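Local atomic coordinates of meso-diaminopimelate dehydrogenase (PDB entry 3WGY), a protein that catalyses the NADP-dependent reversible oxidative deamination of meso-diaminopimelate, and in this engineered variant is captured with the 2-oxo acid 4-methyl-2-oxovalerate. Residues I291-K296 / F310-P315. The protein carries 6 engineered substitutions. Numbering follows the deposited sequence.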
loop_
_atom_site.group_PDB
_atom_site.type_symbol
_atom_site.label_atom_id
_atom_site.label_comp_id
_atom_site.label_asym_id
_atom_site.label_seq_id
_atom_site.Cartn_x
_atom_site.Cartn_y
_atom_site.Cartn_z
ATOM N N ILE B 291 6.464 17.042 -1.214
ATOM C CA ILE B 291 6.690 18.052 -2.240
ATOM C C ILE B 291 7.730 19.053 -1.766
ATOM O O ILE B 291 8.577 19.497 -2.541
ATOM C CB ILE B 291 5.387 18.786 -2.595
ATOM C CG1 ILE B 291 4.390 17.784 -3.178
ATOM C CG2 ILE B 291 5.666 19.895 -3.592
ATOM C CD1 ILE B 291 4.951 16.946 -4.313
ATOM N N TYR B 292 7.660 19.402 -0.488
ATOM C CA TYR B 292 8.618 20.325 0.095
ATOM C C TYR B 292 10.011 19.730 -0.081
ATOM O O TYR B 292 10.932 20.408 -0.529
ATOM C CB TYR B 292 8.320 20.530 1.583
ATOM C CG TYR B 292 9.423 21.236 2.343
ATOM C CD1 TYR B 292 10.488 20.519 2.897
ATOM C CD2 TYR B 292 9.415 22.622 2.489
ATOM C CE1 TYR B 292 11.521 21.170 3.578
ATOM C CE2 TYR B 292 10.437 23.283 3.165
ATOM C CZ TYR B 292 11.488 22.554 3.707
ATOM O OH TYR B 292 12.507 23.216 4.367
ATOM N N LYS B 293 10.155 18.452 0.267
ATOM C CA LYS B 293 11.439 17.776 0.145
ATOM C C LYS B 293 11.912 17.782 -1.300
ATOM O O LYS B 293 13.050 18.149 -1.582
ATOM C CB LYS B 293 11.333 16.339 0.655
ATOM C CG LYS B 293 10.910 16.245 2.109
ATOM C CD LYS B 293 11.033 14.826 2.636
ATOM C CE LYS B 293 10.614 14.743 4.088
ATOM N NZ LYS B 293 10.932 13.420 4.679
ATOM N N LEU B 294 11.034 17.385 -2.217
ATOM C CA LEU B 294 11.386 17.359 -3.626
ATOM C C LEU B 294 11.696 18.745 -4.185
ATOM O O LEU B 294 12.546 18.881 -5.066
ATOM C CB LEU B 294 10.269 16.715 -4.447
ATOM C CG LEU B 294 10.161 15.187 -4.388
ATOM C CD1 LEU B 294 8.946 14.749 -5.175
ATOM C CD2 LEU B 294 11.420 14.549 -4.960
ATOM N N SER B 295 11.009 19.771 -3.689
ATOM C CA SER B 295 11.255 21.123 -4.180
ATOM C C SER B 295 12.672 21.558 -3.814
ATOM O O SER B 295 13.342 22.221 -4.605
ATOM C CB SER B 295 10.241 22.118 -3.599
ATOM O OG SER B 295 10.477 22.365 -2.227
ATOM N N LYS B 296 13.124 21.178 -2.618
ATOM C CA LYS B 296 14.470 21.516 -2.161
ATOM C C LYS B 296 15.546 20.799 -2.982
ATOM O O LYS B 296 16.641 21.329 -3.190
ATOM C CB LYS B 296 14.634 21.155 -0.682
ATOM C CG LYS B 296 13.754 21.966 0.251
ATOM C CD LYS B 296 14.050 23.454 0.124
ATOM C CE LYS B 296 13.103 24.291 0.966
ATOM N NZ LYS B 296 13.318 25.743 0.722
ATOM N N PHE B 310 7.564 6.457 -0.783
ATOM C CA PHE B 310 6.857 6.643 0.478
ATOM C C PHE B 310 7.734 7.298 1.549
ATOM O O PHE B 310 7.226 7.960 2.448
ATOM C CB PHE B 310 6.319 5.305 0.988
ATOM C CG PHE B 310 5.078 4.834 0.275
ATOM C CD1 PHE B 310 4.672 5.416 -0.921
ATOM C CD2 PHE B 310 4.327 3.788 0.796
ATOM C CE1 PHE B 310 3.537 4.958 -1.588
ATOM C CE2 PHE B 310 3.190 3.324 0.138
ATOM C CZ PHE B 310 2.794 3.905 -1.052
ATOM N N SER B 311 9.048 7.134 1.440
ATOM C CA SER B 311 9.966 7.729 2.416
ATOM C C SER B 311 9.773 9.244 2.563
ATOM O O SER B 311 9.961 9.796 3.650
ATOM C CB SER B 311 11.417 7.447 2.022
ATOM O OG SER B 311 11.716 8.010 0.758
ATOM N N TYR B 312 9.402 9.914 1.475
ATOM C CA TYR B 312 9.202 11.361 1.510
ATOM C C TYR B 312 7.981 11.819 2.304
ATOM O O TYR B 312 7.875 12.993 2.652
ATOM C CB TYR B 312 9.104 11.917 0.092
ATOM C CG TYR B 312 10.422 11.992 -0.643
ATOM C CD1 TYR B 312 11.117 10.837 -1.002
ATOM C CD2 TYR B 312 10.972 13.225 -0.989
ATOM C CE1 TYR B 312 12.329 10.912 -1.694
ATOM C CE2 TYR B 312 12.179 13.313 -1.678
ATOM C CZ TYR B 312 12.854 12.153 -2.029
ATOM O OH TYR B 312 14.039 12.244 -2.725
ATOM N N LEU B 313 7.062 10.897 2.587
ATOM C CA LEU B 313 5.846 11.211 3.336
ATOM C C LEU B 313 6.088 11.255 4.841
ATOM O O LEU B 313 5.221 11.685 5.609
ATOM C CB LEU B 313 4.770 10.167 3.048
ATOM C CG LEU B 313 4.320 9.974 1.598
ATOM C CD1 LEU B 313 3.333 8.811 1.551
ATOM C CD2 LEU B 313 3.676 11.264 1.073
ATOM N N SER B 314 7.269 10.816 5.259
ATOM C CA SER B 314 7.601 10.785 6.674
ATOM C C SER B 314 8.623 11.832 7.102
ATOM O O SER B 314 9.523 12.181 6.345
ATOM C CB SER B 314 8.128 9.397 7.046
ATOM O OG SER B 314 8.585 9.376 8.387
ATOM N N PRO B 315 8.474 12.358 8.325
ATOM C CA PRO B 315 9.401 13.362 8.848
ATOM C C PRO B 315 10.623 12.689 9.468
ATOM O O PRO B 315 11.567 13.357 9.879
ATOM C CB PRO B 315 8.557 14.096 9.883
ATOM C CG PRO B 315 7.725 12.989 10.451
ATOM C CD PRO B 315 7.295 12.228 9.202
#
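The ammonium group NZ of Lys293 donates a hydrogen bond to the backbone carbonyl O of Ser314, arriving nearly head-on, with a C=O...N angle of 164°; the modelled length of 2.5 Å is shorter than usual and its exact value doubtful. Lys293 lies near the end of helix 276-296, and its chain, fully extended beyond CG (chi2 -171°, chi3 180°), reaches the residues that follow the 3-10 turn 310-313. Along the way its CB packs obliquely against the Tyr312 ring, 3.5 Å from CD2, and further out CE passes the carbonyl O of Tyr312 at 3.6 Å. One helical position further on, Leu294 meets the same ring at about a right angle, its CD2 lying 3.6 Å from CE2 of Tyr312. The phenol OH of Tyr312 is hydrogen-bonded to Glu297 just beyond the helix, and the side chain also touches Ala290. Phe310 and Leu313 of the same turn pack against Leu130 and Leu134 of the second subunit. The contact thus illustrates a lysine with two roles: its CB packs against an aromatic ring, and its charge, probably retained, meets a main-chain carbonyl, tying the helix end to the segment before helix 318-324.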